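Local coordinates for protein N-acetylglucosamine-6-phosphate deacetylase (Thermotoga maritima, PDB 1O12) that probably removes the acetyl group from N-acetylglucosamine 6-phosphate by hydrolysis, as a metal-dependent enzyme that binds one divalent metal cation per subunit, at residues A[104-109]-A[156-161]; A[13-18]-A[51-56]; A[236-241]-A[312-317]. One frame throughout, in Å; residues are numbered along the deposited sequence.

Contact 1 of 3, residues A[104-109]-A[156-161]; sequences EILRKA and DSPAKM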
loop_
_atom_site.group_PDB
_atom_site.type_symbol
_atom_site.label_atom_id
_atom_site.label_comp_id
_atom_site.label_asym_id
_atom_site.label_seq_id
_atom_site.Cartn_x
_atom_site.Cartn_y
_atom_site.Cartn_z
ATOM N N GLU A 104 22.277 24.914 22.457
ATOM C CA GLU A 104 22.750 26.103 21.757
ATOM C C GLU A 104 21.900 26.415 20.522
ATOM O O GLU A 104 21.643 27.581 20.212
ATOM C CB GLU A 104 24.216 25.943 21.332
ATOM C CG GLU A 104 24.821 27.188 20.637
ATOM C CD GLU A 104 25.501 26.865 19.294
ATOM O OE1 GLU A 104 25.901 27.804 18.555
ATOM O OE2 GLU A 104 25.638 25.663 18.969
ATOM N N ILE A 105 21.462 25.385 19.806
ATOM C CA ILE A 105 20.651 25.635 18.627
ATOM C C ILE A 105 19.255 26.117 19.050
ATOM O O ILE A 105 18.709 27.049 18.453
ATOM C CB ILE A 105 20.584 24.387 17.746
ATOM C CG1 ILE A 105 21.959 24.188 17.102
ATOM C CG2 ILE A 105 19.509 24.557 16.664
ATOM C CD1 ILE A 105 22.216 22.833 16.571
ATOM N N LEU A 106 18.698 25.501 20.098
ATOM C CA LEU A 106 17.403 25.919 20.590
ATOM C C LEU A 106 17.512 27.361 21.128
ATOM O O LEU A 106 16.612 28.180 20.934
ATOM C CB LEU A 106 16.926 24.966 21.687
ATOM C CG LEU A 106 16.498 23.582 21.186
ATOM C CD1 LEU A 106 16.150 22.686 22.375
ATOM C CD2 LEU A 106 15.275 23.704 20.230
ATOM N N ARG A 107 18.639 27.679 21.762
ATOM C CA ARG A 107 18.840 28.994 22.351
ATOM C C ARG A 107 18.943 30.110 21.314
ATOM O O ARG A 107 18.349 31.178 21.486
ATOM C CB ARG A 107 20.091 28.970 23.238
ATOM C CG ARG A 107 20.363 30.227 24.037
ATOM C CD ARG A 107 21.543 30.001 24.997
ATOM N NE ARG A 107 22.772 29.612 24.291
ATOM C CZ ARG A 107 23.425 28.452 24.464
ATOM N NH1 ARG A 107 22.987 27.522 25.333
ATOM N NH2 ARG A 107 24.528 28.218 23.746
ATOM N N LYS A 108 19.685 29.868 20.240
ATOM C CA LYS A 108 19.827 30.875 19.205
ATOM C C LYS A 108 18.563 31.046 18.358
ATOM O O LYS A 108 18.279 32.140 17.840
ATOM C CB LYS A 108 21.000 30.537 18.314
ATOM C CG LYS A 108 22.361 30.687 18.980
ATOM C CD LYS A 108 23.446 30.512 17.905
ATOM C CE LYS A 108 24.856 30.563 18.465
ATOM N NZ LYS A 108 25.851 30.751 17.359
ATOM N N ALA A 109 17.797 29.973 18.207
ATOM C CA ALA A 109 16.568 30.071 17.440
ATOM C C ALA A 109 15.576 30.893 18.285
ATOM O O ALA A 109 14.844 31.747 17.753
ATOM C CB ALA A 109 16.010 28.663 17.141
ATOM N N ASP A 156 12.170 21.960 24.807
ATOM C CA ASP A 156 10.974 22.770 24.938
ATOM C C ASP A 156 11.062 23.885 23.886
ATOM O O ASP A 156 11.980 23.904 23.058
ATOM C CB ASP A 156 10.923 23.368 26.362
ATOM C CG ASP A 156 9.517 23.848 26.768
ATOM O OD1 ASP A 156 9.318 24.107 27.985
ATOM O OD2 ASP A 156 8.622 23.971 25.890
ATOM N N SER A 157 10.120 24.823 23.926
ATOM C CA SER A 157 10.119 25.914 22.961
ATOM C C SER A 157 11.543 26.418 22.945
ATOM O O SER A 157 12.143 26.595 24.002
ATOM C CB SER A 157 9.147 27.012 23.404
ATOM O OG SER A 157 8.742 27.800 22.302
ATOM N N PRO A 158 12.088 26.717 21.756
ATOM C CA PRO A 158 11.429 26.614 20.451
ATOM C C PRO A 158 11.425 25.275 19.681
ATOM O O PRO A 158 11.324 25.266 18.461
ATOM C CB PRO A 158 12.091 27.735 19.656
ATOM C CG PRO A 158 13.497 27.655 20.122
ATOM C CD PRO A 158 13.363 27.448 21.638
ATOM N N ALA A 159 11.545 24.152 20.372
ATOM C CA ALA A 159 11.456 22.883 19.657
ATOM C C ALA A 159 9.983 22.807 19.237
ATOM O O ALA A 159 9.097 23.198 20.006
ATOM C CB ALA A 159 11.796 21.719 20.579
ATOM N N LYS A 160 9.717 22.311 18.036
ATOM C CA LYS A 160 8.349 22.221 17.567
ATOM C C LYS A 160 8.005 20.839 17.100
ATOM O O LYS A 160 6.840 20.470 17.052
ATOM C CB LYS A 160 8.109 23.208 16.431
ATOM C CG LYS A 160 8.136 24.663 16.900
ATOM C CD LYS A 160 7.028 24.965 17.897
ATOM C CE LYS A 160 7.186 26.356 18.543
ATOM N NZ LYS A 160 6.188 26.648 19.621
HETATM N N MSE A 161 9.030 20.065 16.769
HETATM C CA MSE A 161 8.823 18.724 16.260
HETATM C C MSE A 161 9.996 17.849 16.650
HETATM O O MSE A 161 11.109 18.329 16.832
HETATM C CB MSE A 161 8.678 18.771 14.745
HETATM C CG MSE A 161 8.322 17.460 14.149
HETATM SE SE MSE A 161 7.855 17.588 12.271
HETATM C CE MSE A 161 6.053 18.324 12.393
#
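Leu-106 and Ala-109, one helical turn apart, meet Pro-158 and Ala-159 through apolar contacts. The CD2 branch of Leu-106 does most of the touching. It rests against Ala-159 CB at 4.0 Å and lies 3.8 Å from Ala-159 N. In Leu-106, chi1 of -72° sets CG anti to the carbonyl carbon, and with chi2 at 176° the CD2 branch reaches Ala-159. Pro-158 points its ring at the helix. Its CG lies 4.0 Å from Ala-109 CB, in ordinary van der Waals contact.

Pro-158 also meets the helix backbone. Leu-106 O lies 3.3 Å from Pro-158 CG and 3.4 Å from Pro-158 CD.

No hydrogen bond crosses between the two segments. Within 156-161, Ala-159 N donates to Asp-156 O at 2.7 Å, closing a turn that contains the cis peptide before Pro-158. Backbone bonding to Val-124 ties Pro-158 into the neighbouring strand 121-127. The same Val-124 also touches Leu-106 and Ala-109.

The contact seats helix 99-115 on the entrance to a strand of the TIM barrel. Its chemistry implies that shape and apolar burial, not polar pairing, hold helix and turn together.

Contact 2 of 3, residues A[13-18]-A[51-56]; sequences MIVEKV and GVLMPG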
loop_
_atom_site.group_PDB
_atom_site.type_symbol
_atom_site.label_atom_id
_atom_site.label_comp_id
_atom_site.label_asym_id
_atom_site.label_seq_id
_atom_site.Cartn_x
_atom_site.Cartn_y
_atom_site.Cartn_z
HETATM N N MSE A 13 -2.028 44.704 -0.542
HETATM C CA MSE A 13 -3.364 44.864 0.098
HETATM C C MSE A 13 -4.428 44.127 -0.704
HETATM O O MSE A 13 -5.418 43.651 -0.157
HETATM C CB MSE A 13 -3.743 46.346 0.237
HETATM C CG MSE A 13 -4.934 46.557 1.176
HETATM SE SE MSE A 13 -4.833 48.054 2.498
HETATM C CE MSE A 13 -3.926 47.222 4.018
ATOM N N ILE A 14 -4.230 44.010 -2.005
ATOM C CA ILE A 14 -5.206 43.296 -2.814
ATOM C C ILE A 14 -4.600 42.540 -4.008
ATOM O O ILE A 14 -3.819 43.099 -4.779
ATOM C CB ILE A 14 -6.310 44.268 -3.282
ATOM C CG1 ILE A 14 -7.336 43.539 -4.136
ATOM C CG2 ILE A 14 -5.711 45.390 -4.073
ATOM C CD1 ILE A 14 -8.708 44.219 -4.081
ATOM N N VAL A 15 -4.923 41.253 -4.139
ATOM C CA VAL A 15 -4.411 40.461 -5.266
ATOM C C VAL A 15 -5.643 40.123 -6.079
ATOM O O VAL A 15 -6.540 39.457 -5.578
ATOM C CB VAL A 15 -3.743 39.155 -4.793
ATOM C CG1 VAL A 15 -3.143 38.420 -5.970
ATOM C CG2 VAL A 15 -2.683 39.460 -3.759
ATOM N N GLU A 16 -5.695 40.591 -7.323
ATOM C CA GLU A 16 -6.866 40.360 -8.173
ATOM C C GLU A 16 -6.685 39.448 -9.373
ATOM O O GLU A 16 -5.569 39.180 -9.806
ATOM C CB GLU A 16 -7.453 41.695 -8.680
ATOM C CG GLU A 16 -6.478 42.576 -9.489
ATOM C CD GLU A 16 -7.153 43.825 -10.114
ATOM O OE1 GLU A 16 -8.043 44.419 -9.440
ATOM O OE2 GLU A 16 -6.784 44.205 -11.273
ATOM N N LYS A 17 -7.820 38.984 -9.889
ATOM C CA LYS A 17 -7.883 38.135 -11.056
ATOM C C LYS A 17 -6.907 36.970 -10.957
ATOM O O LYS A 17 -6.018 36.808 -11.806
ATOM C CB LYS A 17 -7.568 38.958 -12.315
ATOM C CG LYS A 17 -8.432 40.202 -12.524
ATOM C CD LYS A 17 -8.004 40.969 -13.785
ATOM C CE LYS A 17 -6.537 41.448 -13.731
ATOM N NZ LYS A 17 -5.510 40.352 -13.747
ATOM N N VAL A 18 -7.062 36.155 -9.923
ATOM C CA VAL A 18 -6.158 35.028 -9.769
ATOM C C VAL A 18 -6.872 33.717 -9.581
ATOM O O VAL A 18 -8.061 33.675 -9.266
ATOM C CB VAL A 18 -5.170 35.222 -8.558
ATOM C CG1 VAL A 18 -4.101 36.188 -8.935
ATOM C CG2 VAL A 18 -5.913 35.689 -7.295
ATOM N N GLY A 51 -2.604 34.349 -12.544
ATOM C CA GLY A 51 -1.640 33.377 -12.075
ATOM C C GLY A 51 -2.321 32.556 -10.990
ATOM O O GLY A 51 -3.560 32.582 -10.848
ATOM N N VAL A 52 -1.532 31.814 -10.226
ATOM C CA VAL A 52 -2.100 30.998 -9.161
ATOM C C VAL A 52 -1.712 31.597 -7.828
ATOM O O VAL A 52 -0.607 32.101 -7.673
ATOM C CB VAL A 52 -1.579 29.524 -9.225
ATOM C CG1 VAL A 52 -2.293 28.670 -8.187
ATOM C CG2 VAL A 52 -1.782 28.960 -10.616
ATOM N N LEU A 53 -2.632 31.561 -6.876
ATOM C CA LEU A 53 -2.363 32.077 -5.531
ATOM C C LEU A 53 -2.642 30.917 -4.586
ATOM O O LEU A 53 -3.740 30.343 -4.607
ATOM C CB LEU A 53 -3.290 33.230 -5.180
ATOM C CG LEU A 53 -2.862 34.000 -3.925
ATOM C CD1 LEU A 53 -1.687 34.882 -4.284
ATOM C CD2 LEU A 53 -4.008 34.875 -3.371
HETATM N N MSE A 54 -1.652 30.559 -3.776
HETATM C CA MSE A 54 -1.808 29.457 -2.833
HETATM C C MSE A 54 -1.324 29.874 -1.444
HETATM O O MSE A 54 -0.632 30.893 -1.296
HETATM C CB MSE A 54 -0.967 28.250 -3.268
HETATM C CG MSE A 54 -1.104 27.803 -4.711
HETATM SE SE MSE A 54 0.066 26.235 -5.083
HETATM C CE MSE A 54 -0.872 24.954 -3.901
ATOM N N PRO A 55 -1.679 29.087 -0.411
ATOM C CA PRO A 55 -1.246 29.394 0.962
ATOM C C PRO A 55 0.284 29.274 0.979
ATOM O O PRO A 55 0.835 28.465 0.244
ATOM C CB PRO A 55 -1.909 28.293 1.793
ATOM C CG PRO A 55 -3.143 27.986 0.996
ATOM C CD PRO A 55 -2.623 27.959 -0.424
ATOM N N GLY A 56 0.961 30.092 1.780
ATOM C CA GLY A 56 2.410 30.022 1.840
ATOM C C GLY A 56 2.863 28.603 2.187
ATOM O O GLY A 56 2.343 27.996 3.110
#
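Val-15 and Val-18 both turn their side chains toward Leu-53, and the side-chain contact is wholly apolar. Val-15 and Leu-53 reach for each other tip to tip, with Val-15 CG1 4.2 Å from Leu-53 CD1. Val-18 comes in across the base of the same leucine, its CG2 4.2 Å from Leu-53 CB. In Leu-53, chi1 of -167° and chi2 of 76° together carry CD1 to Val-15. Leu-53 CB, fixed by the backbone, meets Val-18. Leu-355 of strand 353-356 touches both Val-18 and Leu-53. Val-32 adds to the packing on Leu-53.

The backbones draw near at Val-18 and Gly-51. Gly-51 O lies 3.7 Å from Val-18 C and 3.8 Å from Val-18 CB. No hydrogen bond crosses between the segments. The pairing is made just beyond them, where Gly-51 bonds to Leu-19 and Lys-17 to Arg-50.

Lys-17 has positive backbone angles (phi 49°). With Val-18 it faces Gly-30, forming a G1 beta bulge. Lys-17 N also bonds to Asp-31 OD2. The chain turns a corner here, and both valines end up facing Leu-53.

The contact lies in what is probably the small beta domain of the amidohydrolase family, where strand 52-59 leads into the barrel. Its chemistry implies that aliphatic packing joins the two segments, while backbone bonds next to them pair strand 18-22 in parallel with strand 52-59.

Contact 3 of 3, residues A[236-241]-A[312-317]; sequences LELICD and KNFRKF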
loop_
_atom_site.group_PDB
_atom_site.type_symbol
_atom_site.label_atom_id
_atom_site.label_comp_id
_atom_site.label_asym_id
_atom_site.label_seq_id
_atom_site.Cartn_x
_atom_site.Cartn_y
_atom_site.Cartn_z
ATOM N N LEU A 236 2.230 11.154 6.243
ATOM C CA LEU A 236 3.563 10.727 5.870
ATOM C C LEU A 236 4.299 11.836 5.170
ATOM O O LEU A 236 3.763 12.455 4.247
ATOM C CB LEU A 236 3.510 9.524 4.926
ATOM C CG LEU A 236 2.561 8.361 5.238
ATOM C CD1 LEU A 236 2.676 7.289 4.170
ATOM C CD2 LEU A 236 2.912 7.797 6.606
ATOM N N GLU A 237 5.527 12.122 5.586
ATOM C CA GLU A 237 6.218 13.156 4.861
ATOM C C GLU A 237 6.955 12.466 3.698
ATOM O O GLU A 237 7.434 11.359 3.835
ATOM C CB GLU A 237 7.123 13.999 5.799
ATOM C CG GLU A 237 8.421 13.426 6.250
ATOM C CD GLU A 237 9.188 14.363 7.198
ATOM O OE1 GLU A 237 10.409 14.167 7.329
ATOM O OE2 GLU A 237 8.594 15.276 7.828
ATOM N N LEU A 238 6.982 13.112 2.541
ATOM C CA LEU A 238 7.620 12.552 1.364
ATOM C C LEU A 238 8.630 13.508 0.707
ATOM O O LEU A 238 8.340 14.681 0.511
ATOM C CB LEU A 238 6.565 12.217 0.313
ATOM C CG LEU A 238 5.289 11.420 0.536
ATOM C CD1 LEU A 238 4.631 11.247 -0.850
ATOM C CD2 LEU A 238 5.564 10.049 1.187
ATOM N N ILE A 239 9.807 13.009 0.358
ATOM C CA ILE A 239 10.793 13.845 -0.322
ATOM C C ILE A 239 10.617 13.605 -1.825
ATOM O O ILE A 239 11.041 12.568 -2.320
ATOM C CB ILE A 239 12.228 13.467 0.090
ATOM C CG1 ILE A 239 12.422 13.712 1.588
ATOM C CG2 ILE A 239 13.249 14.265 -0.742
ATOM C CD1 ILE A 239 13.620 12.979 2.170
ATOM N N CYS A 240 10.004 14.543 -2.552
ATOM C CA CYS A 240 9.771 14.339 -3.976
ATOM C C CYS A 240 10.841 14.749 -4.951
ATOM O O CYS A 240 10.595 15.553 -5.840
ATOM C CB CYS A 240 8.482 14.997 -4.395
ATOM S SG CYS A 240 7.139 14.189 -3.638
ATOM N N ASP A 241 12.007 14.144 -4.806
ATOM C CA ASP A 241 13.138 14.450 -5.646
ATOM C C ASP A 241 13.408 13.382 -6.688
ATOM O O ASP A 241 14.369 13.487 -7.445
ATOM C CB ASP A 241 14.390 14.651 -4.792
ATOM C CG ASP A 241 14.712 13.451 -3.934
ATOM O OD1 ASP A 241 15.685 13.557 -3.157
ATOM O OD2 ASP A 241 14.015 12.413 -4.021
ATOM N N LYS A 312 6.316 21.015 -7.860
ATOM C CA LYS A 312 6.174 20.709 -9.268
ATOM C C LYS A 312 6.272 19.204 -9.455
ATOM O O LYS A 312 5.454 18.606 -10.171
ATOM C CB LYS A 312 7.259 21.391 -10.098
ATOM C CG LYS A 312 7.163 22.910 -10.186
ATOM C CD LYS A 312 7.986 23.438 -11.366
ATOM C CE LYS A 312 8.388 24.901 -11.209
ATOM N NZ LYS A 312 9.484 25.102 -10.181
ATOM N N ASN A 313 7.264 18.599 -8.799
ATOM C CA ASN A 313 7.490 17.173 -8.937
ATOM C C ASN A 313 6.270 16.405 -8.524
ATOM O O ASN A 313 5.752 15.592 -9.296
ATOM C CB ASN A 313 8.700 16.685 -8.103
ATOM C CG ASN A 313 10.047 17.039 -8.732
ATOM O OD1 ASN A 313 10.141 17.350 -9.918
ATOM N ND2 ASN A 313 11.098 16.977 -7.934
ATOM N N PHE A 314 5.798 16.669 -7.310
ATOM C CA PHE A 314 4.642 15.974 -6.783
ATOM C C PHE A 314 3.486 16.076 -7.729
ATOM O O PHE A 314 2.816 15.086 -8.012
ATOM C CB PHE A 314 4.215 16.539 -5.439
ATOM C CG PHE A 314 3.150 15.728 -4.786
ATOM C CD1 PHE A 314 1.803 16.011 -5.014
ATOM C CD2 PHE A 314 3.496 14.637 -3.981
ATOM C CE1 PHE A 314 0.800 15.223 -4.445
ATOM C CE2 PHE A 314 2.522 13.839 -3.404
ATOM C CZ PHE A 314 1.165 14.132 -3.634
ATOM N N ARG A 315 3.251 17.290 -8.213
ATOM C CA ARG A 315 2.171 17.528 -9.142
ATOM C C ARG A 315 2.323 16.699 -10.415
ATOM O O ARG A 315 1.344 16.188 -10.945
ATOM C CB ARG A 315 2.113 18.997 -9.523
ATOM C CG ARG A 315 0.960 19.291 -10.461
ATOM C CD ARG A 315 1.210 20.537 -11.253
ATOM N NE ARG A 315 -0.045 21.138 -11.662
ATOM C CZ ARG A 315 -0.155 22.188 -12.471
ATOM N NH1 ARG A 315 0.935 22.756 -12.968
ATOM N NH2 ARG A 315 -1.362 22.678 -12.777
ATOM N N LYS A 316 3.551 16.564 -10.906
ATOM C CA LYS A 316 3.775 15.815 -12.128
ATOM C C LYS A 316 3.680 14.311 -11.904
ATOM O O LYS A 316 3.127 13.589 -12.732
ATOM C CB LYS A 316 5.149 16.154 -12.694
ATOM C CG LYS A 316 5.515 15.409 -13.974
ATOM C CD LYS A 316 7.024 15.460 -14.179
ATOM C CE LYS A 316 7.588 16.870 -13.851
ATOM N NZ LYS A 316 8.700 16.878 -12.815
ATOM N N PHE A 317 4.230 13.841 -10.790
ATOM C CA PHE A 317 4.204 12.424 -10.494
ATOM C C PHE A 317 2.788 11.889 -10.339
ATOM O O PHE A 317 2.467 10.811 -10.843
ATOM C CB PHE A 317 4.996 12.135 -9.211
ATOM C CG PHE A 317 6.482 12.378 -9.333
ATOM C CD1 PHE A 317 7.276 12.423 -8.199
ATOM C CD2 PHE A 317 7.090 12.531 -10.587
ATOM C CE1 PHE A 317 8.673 12.614 -8.299
ATOM C CE2 PHE A 317 8.467 12.723 -10.710
ATOM C CZ PHE A 317 9.267 12.763 -9.559
#
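This is a buried strand-end-to-helix contact. Cys-240, near the C-terminal end of strand 235-239, meets Asn-313 and Phe-314 of helix 307-318 by one hydrogen bond and apolar packing.

Asn-313 ND2 donates to Cys-240 O at 2.6 Å. The donor lies in the carbonyl plane, with a C=O...N angle of 156°. On the donor side the oxygen is tilted 18° from the amide plane. The other amide atom, Asn-313 OD1, bonds to Gln-309 NE2, so both ends of the amide are held. An alanine here is likely to leave Cys-240 O without this donor and Gln-309 NE2 without this acceptor.

Cys-240 SG meets the Phe-314 ring at its edge, in the ring plane, 3.7 Å from CD2. This is a sulfur-aromatic contact. Leu-238 CD1 approaches the same edge, 4.2 Å from Phe-314 CE2. Phe-314 has CG anti to its backbone N (chi1 -172°), which helps place the ring with its CD2-CE2 edge at Cys-240 SG and Leu-238 CD1. Leu-264 and helix 322-336 also touch this ring. Phe-317 lies farther off, its CE1 4.3 Å from Cys-240 O.

Cys-240 is the centre of an inverse gamma turn, closed by a weak bond from Asp-241 N to Ile-239 O. Beyond the turn, Asp-241 OD1 bonds to His-244 ND1, and His-244 is predicted to bind substrate. The arrangement is typical of a TIM-barrel hydrolase, with a strand's C-terminal end leading to a probable substrate site and an outer helix packed behind it.

Overall arrangement
From the N terminus, contact 2 comes first. It closes a loop of 32 residues, mostly strand, and ties the first strand of the probable small beta domain to strand 52-59, which runs on into the barrel. Contact 1 follows. It closes a 46-residue loop and joins helix 99-115 to the start of strand 159-164. Contact 3 closes the longest loop, 70 residues, and brings helix 307-318 back to the end of strand 235-239. The three lie in series, so none nests or crosses. Contacts 1 and 3 sit on opposite sides of the chain's centre, with their own centres 28 Å apart. Contact 2 is 33 Å from contact 1 and 23 Å from contact 3, centre to centre.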